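Local coordinates for glutathione transferase lambda1 (Populus trichocarpa, PDB 4PQH), which binds glutathione and, as a plant lambda-class thiol-transferase, probably uses it in detoxification reactions that transfer it to or from other molecules, at residues T28-Y34 / K54-I60; Y38-V42 / S92-I96; W43-C48 / V211-T217. All blocks are in the same frame, centred on the assembly; numbering follows the deposited sequence.

How the contacts relate
Helix 37-48 ties the three contacts together. Along the chain it runs between strands 28-32 and 55-59, which pair in contact 1, and it supplies one side of both contact 2 and contact 3. The centres of contacts 1 and 2, and those of contacts 2 and 3, lie about 12 Å apart, those of contacts 1 and 3 about 13 Å. Contact 1 pairs two neighbouring strands of the sheet, with L30 and I32 packing on V42 and A39 of the helix. Contact 2 sets the first half of the helix beside helix 92-102 at the glutathione site. Contact 3 presses its second half against 211-217, far on in the chain, and thereby joins the thioredoxin-like domain to the C-terminal part.

Contact 1 (T28-Y34 / K54-I60); sequences TRLYISY and KIKLVPI
L30 and I32 each use both backbone polar groups to pair with segment 54-60, which gives four of the five backbone hydrogen bonds; T28 O takes the fifth from K56 N. K56 O accepts L30 N, the pair 2.8 Å apart; V58 N then binds L30 O, V58 O takes I32 N, and I60 N ends the ladder on I32 O. One residue bonding to two that flank its opposite number is the pattern of parallel strands. Proline suits position 59 because its nitrogen is not called upon by strand 28-32, while P59 CA sits 3.2 Å from I32 O in a C-H...O contact. Water adds bridges at both ends, from T28 N to K54 O and from Y34 N to I60 O.

The face carrying L30, I32, I55, L57 and P59 is largely apolar. There L30 CB meets I55 CG2 at 3.6 Å and L30 CD2 meets L57 CD2 at 4.0 Å; helix 37-48 covers this side. The other face is mixed, with V58 and Y31 beside R29 and K56, and branched V58 serves two neighbours. Its CG1, anti to the backbone N (chi1 -177°), lies 3.6 Å from Y31 CD2, and its CG2 touches the aliphatic part of R29, whose charged end pairs with D25 and E83. The Y31 hydroxyl is also bonded to E83.

A CH-pi contact closes the far end. P59 CB lies over one face of the Y34 ring, 3.8 Å from its centroid and shifted toward the rim, so P59 CB and CG rest on the ring while Y34 OH bonds to P11 O.

Two parallel neighbouring strands linked through helix 37-48 form the beta-alpha-beta unit that opens the thioredoxin-like domain of glutathione transferases.

Contact 2 (Y38-V42 / S92-I96); sequences YAQRV and SLDLI. With GSH (glutathione), chain C.
Y38 meets S92 where helix 37-48 runs alongside the start of helix 92-102, the axes of the two short segments 3° from parallel and 8.8 Å apart at their closest. The carbonyl Y38 O touches S92 CB at 3.3 Å, and S92 OG lies at the edge of the Y38 ring. Above the centre of one ring face sits CB1 of glutathione, so the tyrosine offers a flat apolar wall to the ligand's glutamyl chain; F178 packs edge-to-face with the same ring.

Next along the face comes R41, whose chain is long enough, when extended, to carry its guanidinium across to the other helix. R41 NH1 donates to S92 OG at 2.9 Å (N-H...O angle 151°), with the oxygen in the guanidinium plane, while L93 CD2 covers one face of that plane. R41 NE is spoken for by A174 O. Placed between the backbone N and the carbonyl carbon (chi1 63°), S92 OG receives the arginine and donates its own hydrogen bond to glutathione O11, 2.7 Å away. The small hydroxyl thus relays the hold, with R41 as second shell. S92 N adds a bond to glutathione O12 at 2.9 Å, and the helix start together with the arginine probably stabilises the charge of this carboxylate.

V42 ends the segment with plain apolar contacts. Its CG2 lies 4.0 Å from both L95 CB and I96 CG2, and I96 CG2 also reaches R41 O at 3.5 Å, so branched side chains fill the groove between the helices.

Backbone and hydroxyl of a serine at a helix N-terminus gripping the glutamyl carboxylate, with R65, V79 and E91 binding the same ligand, are characteristic of the glutathione site of the transferase fold.

Contact 3 (W43-C48 / V211-T217); sequences WITRNC and VEAYNQT. Unlike the reference sequence in segment 211-217: V211 (reference Ile).
The seam between the thioredoxin-like domain and the helical remainder of a glutathione transferase includes this contact, in which the W43 ring packs on T217. T217 CG2 stands over the five-membered ring of W43, 3.5 Å from its centroid and 7° off the normal, a CH-pi contact. The threonine is held in that pose because its OG1, lying between the backbone N and the carbonyl carbon (chi1 67°), donates to Y214 O at 2.7 Å. Y214 O also takes T217 N, so two bonds grip one carbonyl. Replacing W43 by an alanine would probably strip the T217 methyl of its aromatic cover and open a gap between the two segments.

I44 slips into the angle between T217 and Y214. Its CG1 approaches T217 OG1 at 3.4 Å, and its CD1 meets Y214 CD1 at 3.6 Å, at the edge of the ring.

N47 supplies the hydrogen bond that spans the two segments. Its ND2 lies 3.1 Å from A213 O, the N-H...O angle 159°, and uses a carbonyl lone pair within the plane of that group; an amide suits the place, since its N-H lies almost flat with the acceptor. Alanine at 213 is small enough for the backbones to come close: A213 CB touches N47 CB, and C48 SG sits 3.7 Å from the same methyl. V211, an isoleucine in the reference sequence, is at the N-cap position of helix 212-215 and brings its CG1 toward C48 SG at a looser distance.

Around this core, helix 170-190 backs the seam, with I173 and P177 on I44 and E180 on the Y214 hydroxyl. W43 rests on L57 of strand 55-59, and T45, two residues on, turns to I96 and I99 of helix 92-102.

Contact 1 (T28-Y34 / K54-I60)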
loop_
_atom_site.group_PDB
_atom_site.type_symbol
_atom_site.label_atom_id
_atom_site.label_comp_id
_atom_site.label_asym_id
_atom_site.label_seq_id
_atom_site.Cartn_x
_atom_site.Cartn_y
_atom_site.Cartn_z
ATOM N N THR A 28 -15.004 -5.745 -11.738
ATOM C CA THR A 28 -13.935 -4.895 -11.232
ATOM C C THR A 28 -12.663 -5.720 -11.031
ATOM O O THR A 28 -12.684 -6.759 -10.371
ATOM C CB THR A 28 -14.350 -4.201 -9.924
ATOM O OG1 THR A 28 -15.518 -3.406 -10.171
ATOM C CG2 THR A 28 -13.234 -3.306 -9.413
ATOM N N ARG A 29 -11.561 -5.269 -11.627
ATOM C CA ARG A 29 -10.291 -5.977 -11.522
ATOM C C ARG A 29 -9.196 -5.073 -10.988
ATOM O O ARG A 29 -9.049 -3.935 -11.431
ATOM C CB ARG A 29 -9.876 -6.534 -12.884
ATOM C CG ARG A 29 -10.830 -7.576 -13.423
ATOM C CD ARG A 29 -10.404 -8.098 -14.785
ATOM N NE ARG A 29 -11.334 -9.127 -15.234
ATOM C CZ ARG A 29 -12.497 -8.873 -15.822
ATOM N NH1 ARG A 29 -12.875 -7.618 -16.045
ATOM N NH2 ARG A 29 -13.286 -9.871 -16.186
ATOM N N LEU A 30 -8.432 -5.591 -10.031
ATOM C CA LEU A 30 -7.281 -4.891 -9.494
ATOM C C LEU A 30 -6.021 -5.599 -9.979
ATOM O O LEU A 30 -5.738 -6.730 -9.576
ATOM C CB LEU A 30 -7.334 -4.886 -7.970
ATOM C CG LEU A 30 -6.092 -4.359 -7.252
ATOM C CD1 LEU A 30 -5.800 -2.917 -7.640
ATOM C CD2 LEU A 30 -6.237 -4.505 -5.746
ATOM N N TYR A 31 -5.272 -4.940 -10.856
ATOM C CA TYR A 31 -4.065 -5.543 -11.413
ATOM C C TYR A 31 -2.888 -5.273 -10.496
ATOM O O TYR A 31 -2.597 -4.124 -10.160
ATOM C CB TYR A 31 -3.791 -5.024 -12.825
ATOM C CG TYR A 31 -4.883 -5.400 -13.798
ATOM C CD1 TYR A 31 -6.053 -4.650 -13.881
ATOM C CD2 TYR A 31 -4.765 -6.519 -14.615
ATOM C CE1 TYR A 31 -7.061 -4.991 -14.745
ATOM C CE2 TYR A 31 -5.783 -6.869 -15.501
ATOM C CZ TYR A 31 -6.927 -6.093 -15.559
ATOM O OH TYR A 31 -7.953 -6.417 -16.418
ATOM N N ILE A 32 -2.227 -6.346 -10.071
ATOM C CA ILE A 32 -1.158 -6.248 -9.098
ATOM C C ILE A 32 0.023 -7.127 -9.478
ATOM O O ILE A 32 -0.042 -7.935 -10.404
ATOM C CB ILE A 32 -1.619 -6.700 -7.681
ATOM C CG1 ILE A 32 -1.903 -8.206 -7.660
ATOM C CG2 ILE A 32 -2.844 -5.927 -7.212
ATOM C CD1 ILE A 32 -2.136 -8.761 -6.259
ATOM N N SER A 33 1.110 -6.938 -8.747
ATOM C CA SER A 33 2.151 -7.938 -8.621
ATOM C C SER A 33 2.116 -8.317 -7.153
ATOM O O SER A 33 1.968 -7.440 -6.302
ATOM C CB SER A 33 3.515 -7.353 -8.985
ATOM O OG SER A 33 4.564 -8.160 -8.484
ATOM N N TYR A 34 2.226 -9.608 -6.851
ATOM C CA TYR A 34 2.122 -10.071 -5.465
ATOM C C TYR A 34 3.176 -9.472 -4.528
ATOM O O TYR A 34 2.982 -9.444 -3.310
ATOM C CB TYR A 34 2.165 -11.601 -5.390
ATOM C CG TYR A 34 0.840 -12.292 -5.656
ATOM C CD1 TYR A 34 -0.318 -11.920 -4.980
ATOM C CD2 TYR A 34 0.749 -13.319 -6.585
ATOM C CE1 TYR A 34 -1.522 -12.557 -5.221
ATOM C CE2 TYR A 34 -0.450 -13.958 -6.836
ATOM C CZ TYR A 34 -1.583 -13.574 -6.151
ATOM O OH TYR A 34 -2.772 -14.215 -6.403
ATOM N N LYS A 54 -15.897 -8.386 -4.517
ATOM C CA LYS A 54 -16.267 -7.313 -5.432
ATOM C C LYS A 54 -15.118 -6.960 -6.372
ATOM O O LYS A 54 -15.336 -6.572 -7.519
ATOM C CB LYS A 54 -16.678 -6.072 -4.635
ATOM C CG LYS A 54 -17.083 -4.878 -5.484
ATOM C CD LYS A 54 -18.371 -5.146 -6.245
ATOM C CE LYS A 54 -18.831 -3.904 -6.989
ATOM N NZ LYS A 54 -18.997 -2.742 -6.075
ATOM N N ILE A 55 -13.893 -7.099 -5.877
ATOM C CA ILE A 55 -12.709 -6.724 -6.640
ATOM C C ILE A 55 -11.842 -7.946 -6.887
ATOM O O ILE A 55 -11.293 -8.532 -5.955
ATOM C CB ILE A 55 -11.905 -5.635 -5.902
ATOM C CG1 ILE A 55 -12.777 -4.383 -5.706
ATOM C CG2 ILE A 55 -10.609 -5.333 -6.646
ATOM C CD1 ILE A 55 -12.148 -3.315 -4.844
ATOM N N LYS A 56 -11.735 -8.336 -8.153
ATOM C CA LYS A 56 -10.954 -9.510 -8.511
ATOM C C LYS A 56 -9.477 -9.159 -8.643
ATOM O O LYS A 56 -9.122 -8.176 -9.298
ATOM C CB LYS A 56 -11.466 -10.106 -9.820
ATOM C CG LYS A 56 -10.708 -11.345 -10.274
ATOM C CD LYS A 56 -11.212 -11.824 -11.625
ATOM C CE LYS A 56 -11.594 -13.294 -11.584
ATOM N NZ LYS A 56 -12.228 -13.741 -12.858
ATOM N N LEU A 57 -8.622 -9.953 -8.003
ATOM C CA LEU A 57 -7.180 -9.787 -8.142
ATOM C C LEU A 57 -6.699 -10.362 -9.468
ATOM O O LEU A 57 -7.049 -11.484 -9.826
ATOM C CB LEU A 57 -6.443 -10.481 -7.000
ATOM C CG LEU A 57 -6.695 -9.966 -5.584
ATOM C CD1 LEU A 57 -5.812 -10.728 -4.617
ATOM C CD2 LEU A 57 -6.430 -8.474 -5.491
ATOM N N VAL A 58 -5.910 -9.582 -10.197
ATOM C CA VAL A 58 -5.235 -10.075 -11.393
ATOM C C VAL A 58 -3.735 -9.862 -11.233
ATOM O O VAL A 58 -3.213 -8.784 -11.536
ATOM C CB VAL A 58 -5.731 -9.387 -12.682
ATOM C CG1 VAL A 58 -5.045 -9.993 -13.905
ATOM C CG2 VAL A 58 -7.234 -9.522 -12.814
ATOM N N PRO A 59 -3.037 -10.881 -10.719
ATOM C CA PRO A 59 -1.593 -10.759 -10.512
ATOM C C PRO A 59 -0.814 -11.059 -11.780
ATOM O O PRO A 59 -1.108 -12.029 -12.485
ATOM C CB PRO A 59 -1.304 -11.805 -9.436
ATOM C CG PRO A 59 -2.375 -12.834 -9.618
ATOM C CD PRO A 59 -3.580 -12.144 -10.185
ATOM N N ILE A 60 0.168 -10.214 -12.065
ATOM C CA ILE A 60 1.035 -10.426 -13.212
ATOM C C ILE A 60 2.482 -10.516 -12.752
ATOM O O ILE A 60 2.836 -10.067 -11.658
ATOM C CB ILE A 60 0.854 -9.326 -14.292
ATOM C CG1 ILE A 60 1.328 -7.962 -13.779
ATOM C CG2 ILE A 60 -0.597 -9.264 -14.770
ATOM C CD1 ILE A 60 1.290 -6.870 -14.838
HETATM O O HOH W 1 -16.798 -6.990 -9.859
HETATM O O HOH W 2 -10.510 -11.816 -15.085
HETATM O O HOH W 3 2.545 -11.322 -9.159
#

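Contact 2 (Y38-V42 / S92-I96)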
loop_
_atom_site.group_PDB
_atom_site.type_symbol
_atom_site.label_atom_id
_atom_site.label_comp_id
_atom_site.label_asym_id
_atom_site.label_seq_id
_atom_site.Cartn_x
_atom_site.Cartn_y
_atom_site.Cartn_z
ATOM N N TYR A 38 3.492 -0.841 -3.861
ATOM C CA TYR A 38 2.483 0.109 -4.313
ATOM C C TYR A 38 1.152 -0.596 -4.534
ATOM O O TYR A 38 0.089 -0.097 -4.137
ATOM C CB TYR A 38 2.945 0.792 -5.603
ATOM C CG TYR A 38 4.198 1.599 -5.407
ATOM C CD1 TYR A 38 4.152 2.858 -4.826
ATOM C CD2 TYR A 38 5.434 1.098 -5.793
ATOM C CE1 TYR A 38 5.304 3.595 -4.639
ATOM C CE2 TYR A 38 6.580 1.825 -5.610
ATOM C CZ TYR A 38 6.515 3.068 -5.039
ATOM O OH TYR A 38 7.673 3.783 -4.865
ATOM N N ALA A 39 1.214 -1.773 -5.148
ATOM C CA ALA A 39 0.017 -2.575 -5.374
ATOM C C ALA A 39 -0.553 -3.090 -4.053
ATOM O O ALA A 39 -1.775 -3.171 -3.876
ATOM C CB ALA A 39 0.321 -3.731 -6.327
ATOM N N GLN A 40 0.330 -3.427 -3.117
ATOM C CA GLN A 40 -0.110 -3.903 -1.814
ATOM C C GLN A 40 -0.966 -2.863 -1.102
ATOM O O GLN A 40 -1.923 -3.225 -0.426
ATOM C CB GLN A 40 1.085 -4.289 -0.947
ATOM C CG GLN A 40 0.705 -5.126 0.268
ATOM C CD GLN A 40 1.874 -5.348 1.208
ATOM O OE1 GLN A 40 2.999 -4.912 0.928
ATOM N NE2 GLN A 40 1.625 -6.034 2.318
ATOM N N ARG A 41 -0.643 -1.579 -1.250
ATOM C CA ARG A 41 -1.487 -0.515 -0.687
ATOM C C ARG A 41 -2.939 -0.697 -1.078
ATOM O O ARG A 41 -3.846 -0.576 -0.248
ATOM C CB ARG A 41 -1.047 0.849 -1.216
ATOM C CG ARG A 41 0.255 1.384 -0.650
ATOM C CD ARG A 41 0.567 2.736 -1.285
ATOM N NE ARG A 41 1.636 3.465 -0.599
ATOM C CZ ARG A 41 2.387 4.407 -1.160
ATOM N NH1 ARG A 41 2.218 4.734 -2.437
ATOM N NH2 ARG A 41 3.310 5.024 -0.437
ATOM N N VAL A 42 -3.159 -0.993 -2.348
ATOM C CA VAL A 42 -4.509 -1.051 -2.888
ATOM C C VAL A 42 -5.184 -2.366 -2.506
ATOM O O VAL A 42 -6.376 -2.411 -2.193
ATOM C CB VAL A 42 -4.500 -0.853 -4.427
ATOM C CG1 VAL A 42 -5.908 -0.619 -4.929
ATOM C CG2 VAL A 42 -3.627 0.348 -4.798
ATOM N N SER A 92 -1.153 4.350 -6.993
ATOM C CA SER A 92 -1.578 3.715 -5.741
ATOM C C SER A 92 -2.285 4.642 -4.748
ATOM O O SER A 92 -3.310 4.265 -4.173
ATOM C CB SER A 92 -0.388 3.018 -5.077
ATOM O OG SER A 92 0.623 3.945 -4.705
ATOM N N LEU A 93 -1.745 5.834 -4.527
ATOM C CA LEU A 93 -2.364 6.770 -3.585
ATOM C C LEU A 93 -3.717 7.271 -4.069
ATOM O O LEU A 93 -4.650 7.419 -3.278
ATOM C CB LEU A 93 -1.433 7.945 -3.285
ATOM C CG LEU A 93 -0.166 7.572 -2.520
ATOM C CD1 LEU A 93 0.702 8.802 -2.330
ATOM C CD2 LEU A 93 -0.534 6.946 -1.171
ATOM N N ASP A 94 -3.825 7.539 -5.366
ATOM C CA ASP A 94 -5.106 7.903 -5.953
ATOM C C ASP A 94 -6.091 6.752 -5.788
ATOM O O ASP A 94 -7.257 6.965 -5.444
ATOM C CB ASP A 94 -4.957 8.247 -7.437
ATOM C CG ASP A 94 -4.262 9.569 -7.663
ATOM O OD1 ASP A 94 -4.126 10.347 -6.694
ATOM O OD2 ASP A 94 -3.864 9.836 -8.816
ATOM N N LEU A 95 -5.615 5.532 -6.018
ATOM C CA LEU A 95 -6.478 4.354 -6.003
ATOM C C LEU A 95 -7.018 3.994 -4.628
ATOM O O LEU A 95 -8.171 3.586 -4.514
ATOM C CB LEU A 95 -5.758 3.146 -6.598
ATOM C CG LEU A 95 -5.512 3.203 -8.103
ATOM C CD1 LEU A 95 -4.897 1.894 -8.558
ATOM C CD2 LEU A 95 -6.833 3.461 -8.804
ATOM N N ILE A 96 -6.201 4.109 -3.588
ATOM C CA ILE A 96 -6.719 3.808 -2.257
ATOM C C ILE A 96 -7.806 4.822 -1.881
ATOM O O ILE A 96 -8.822 4.453 -1.285
ATOM C CB ILE A 96 -5.608 3.665 -1.185
ATOM C CG1 ILE A 96 -4.937 5.007 -0.886
ATOM C CG2 ILE A 96 -4.602 2.589 -1.601
ATOM C CD1 ILE A 96 -3.793 4.901 0.128
HETATM N N1 GSH C . 3.677 5.824 -8.653
HETATM C CA1 GSH C . 3.200 4.478 -8.909
HETATM C C1 GSH C . 2.162 4.176 -7.869
HETATM O O11 GSH C . 2.182 4.813 -6.793
HETATM O O12 GSH C . 1.283 3.321 -8.084
HETATM C CB1 GSH C . 4.355 3.475 -8.833
HETATM C CG1 GSH C . 3.982 2.088 -9.352
HETATM C CD1 GSH C . 5.232 1.252 -9.526
HETATM O OE1 GSH C . 6.490 1.885 -9.484
HETATM N N2 GSH C . 5.105 -0.062 -9.719
HETATM C CA2 GSH C . 6.280 -0.820 -10.135
HETATM C C2 GSH C . 6.126 -1.350 -11.526
HETATM O O2 GSH C . 4.853 -1.651 -12.031
HETATM C CB2 GSH C . 6.543 -2.008 -9.223
HETATM S SG2 GSH C . 7.222 -1.571 -7.601
HETATM N N3 GSH C . 7.228 -1.532 -12.250
HETATM C CA3 GSH C . 7.119 -2.119 -13.572
HETATM C C3 GSH C . 7.734 -1.236 -14.628
HETATM O O31 GSH C . 7.836 -1.641 -15.806
HETATM O O32 GSH C . 8.137 -0.086 -14.344
#

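Contact 3 (W43-C48 / V211-T217)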
loop_
_atom_site.group_PDB
_atom_site.type_symbol
_atom_site.label_atom_id
_atom_site.label_comp_id
_atom_site.label_asym_id
_atom_site.label_seq_id
_atom_site.Cartn_x
_atom_site.Cartn_y
_atom_site.Cartn_z
ATOM N N TRP A 43 -4.400 -3.434 -2.501
ATOM C CA TRP A 43 -4.865 -4.739 -2.063
ATOM C C TRP A 43 -5.324 -4.679 -0.591
ATOM O O TRP A 43 -6.386 -5.213 -0.231
ATOM C CB TRP A 43 -3.731 -5.737 -2.259
ATOM C CG TRP A 43 -4.016 -7.162 -1.919
ATOM C CD1 TRP A 43 -5.199 -7.712 -1.509
ATOM C CD2 TRP A 43 -3.069 -8.233 -1.965
ATOM N NE1 TRP A 43 -5.038 -9.068 -1.300
ATOM C CE2 TRP A 43 -3.738 -9.406 -1.572
ATOM C CE3 TRP A 43 -1.715 -8.310 -2.313
ATOM C CZ2 TRP A 43 -3.096 -10.645 -1.504
ATOM C CZ3 TRP A 43 -1.078 -9.540 -2.243
ATOM C CH2 TRP A 43 -1.770 -10.689 -1.843
ATOM N N ILE A 44 -4.535 -4.026 0.263
ATOM C CA ILE A 44 -4.918 -3.839 1.666
ATOM C C ILE A 44 -6.228 -3.069 1.758
ATOM O O ILE A 44 -7.105 -3.420 2.553
ATOM C CB ILE A 44 -3.838 -3.084 2.474
ATOM C CG1 ILE A 44 -2.541 -3.888 2.553
ATOM C CG2 ILE A 44 -4.362 -2.800 3.884
ATOM C CD1 ILE A 44 -1.334 -3.026 2.872
ATOM N N THR A 45 -6.379 -2.022 0.957
ATOM C CA THR A 45 -7.605 -1.220 0.979
ATOM C C THR A 45 -8.829 -2.063 0.642
ATOM O O THR A 45 -9.834 -2.039 1.355
ATOM C CB THR A 45 -7.491 -0.000 0.055
ATOM O OG1 THR A 45 -6.375 0.792 0.477
ATOM C CG2 THR A 45 -8.756 0.857 0.144
ATOM N N ARG A 46 -8.732 -2.837 -0.428
ATOM C CA ARG A 46 -9.751 -3.808 -0.802
ATOM C C ARG A 46 -10.135 -4.714 0.361
ATOM O O ARG A 46 -11.313 -4.838 0.700
ATOM C CB ARG A 46 -9.242 -4.639 -1.984
ATOM C CG ARG A 46 -9.965 -5.962 -2.250
ATOM C CD ARG A 46 -9.122 -6.776 -3.240
ATOM N NE ARG A 46 -9.725 -8.009 -3.742
ATOM C CZ ARG A 46 -9.458 -9.224 -3.263
ATOM N NH1 ARG A 46 -8.639 -9.372 -2.228
ATOM N NH2 ARG A 46 -10.020 -10.293 -3.809
ATOM N N ASN A 47 -9.143 -5.317 1.007
ATOM C CA ASN A 47 -9.430 -6.257 2.079
ATOM C C ASN A 47 -10.038 -5.579 3.292
ATOM O O ASN A 47 -10.969 -6.107 3.895
ATOM C CB ASN A 47 -8.168 -6.981 2.515
ATOM C CG ASN A 47 -7.656 -7.960 1.473
ATOM O OD1 ASN A 47 -8.197 -8.074 0.370
ATOM N ND2 ASN A 47 -6.604 -8.678 1.830
ATOM N N CYS A 48 -9.510 -4.413 3.652
ATOM C CA CYS A 48 -9.993 -3.707 4.839
ATOM C C CYS A 48 -11.441 -3.279 4.684
ATOM O O CYS A 48 -12.157 -3.110 5.674
ATOM C CB CYS A 48 -9.126 -2.487 5.128
ATOM S SG CYS A 48 -7.502 -2.883 5.771
ATOM N N VAL A 211 -4.095 -6.424 12.275
ATOM C CA VAL A 211 -5.124 -6.208 11.269
ATOM C C VAL A 211 -5.057 -7.322 10.235
ATOM O O VAL A 211 -4.162 -7.347 9.384
ATOM C CB VAL A 211 -4.961 -4.838 10.576
ATOM C CG1 VAL A 211 -6.009 -4.657 9.486
ATOM C CG2 VAL A 211 -5.030 -3.701 11.595
ATOM N N GLU A 212 -6.000 -8.249 10.319
ATOM C CA GLU A 212 -5.981 -9.446 9.493
ATOM C C GLU A 212 -6.062 -9.127 7.997
ATOM O O GLU A 212 -5.417 -9.788 7.173
ATOM C CB GLU A 212 -7.110 -10.391 9.919
ATOM C CG GLU A 212 -7.008 -11.774 9.320
ATOM C CD GLU A 212 -5.675 -12.446 9.615
ATOM O OE1 GLU A 212 -5.044 -12.124 10.649
ATOM O OE2 GLU A 212 -5.258 -13.302 8.810
ATOM N N ALA A 213 -6.835 -8.103 7.650
ATOM C CA ALA A 213 -6.974 -7.690 6.255
ATOM C C ALA A 213 -5.628 -7.294 5.664
ATOM O O ALA A 213 -5.375 -7.511 4.472
ATOM C CB ALA A 213 -7.943 -6.539 6.134
ATOM N N TYR A 214 -4.773 -6.705 6.499
ATOM C CA TYR A 214 -3.425 -6.344 6.081
ATOM C C TYR A 214 -2.527 -7.578 6.041
ATOM O O TYR A 214 -1.811 -7.799 5.061
ATOM C CB TYR A 214 -2.832 -5.280 7.009
ATOM C CG TYR A 214 -1.322 -5.261 6.983
ATOM C CD1 TYR A 214 -0.629 -4.895 5.832
ATOM C CD2 TYR A 214 -0.584 -5.625 8.098
ATOM C CE1 TYR A 214 0.751 -4.885 5.806
ATOM C CE2 TYR A 214 0.798 -5.614 8.079
ATOM C CZ TYR A 214 1.454 -5.246 6.929
ATOM O OH TYR A 214 2.832 -5.248 6.895
ATOM N N ASN A 215 -2.564 -8.384 7.096
ATOM C CA ASN A 215 -1.760 -9.607 7.142
ATOM C C ASN A 215 -1.972 -10.513 5.938
ATOM O O ASN A 215 -1.036 -11.163 5.457
ATOM C CB ASN A 215 -2.051 -10.399 8.413
ATOM C CG ASN A 215 -1.627 -9.667 9.664
ATOM O OD1 ASN A 215 -0.678 -8.880 9.646
ATOM N ND2 ASN A 215 -2.331 -9.919 10.763
ATOM N N GLN A 216 -3.206 -10.555 5.446
ATOM C CA GLN A 216 -3.531 -11.401 4.307
ATOM C C GLN A 216 -2.871 -10.955 3.012
ATOM O O GLN A 216 -2.796 -11.731 2.065
ATOM C CB GLN A 216 -5.041 -11.486 4.125
ATOM C CG GLN A 216 -5.716 -12.364 5.149
ATOM C CD GLN A 216 -7.178 -12.043 5.276
ATOM O OE1 GLN A 216 -7.685 -11.157 4.590
ATOM N NE2 GLN A 216 -7.869 -12.753 6.161
ATOM N N THR A 217 -2.394 -9.714 2.960
ATOM C CA THR A 217 -1.726 -9.233 1.747
ATOM C C THR A 217 -0.259 -9.610 1.774
ATOM O O THR A 217 0.495 -9.288 0.852
ATOM C CB THR A 217 -1.848 -7.714 1.546
ATOM O OG1 THR A 217 -1.126 -7.027 2.577
ATOM C CG2 THR A 217 -3.297 -7.295 1.566
#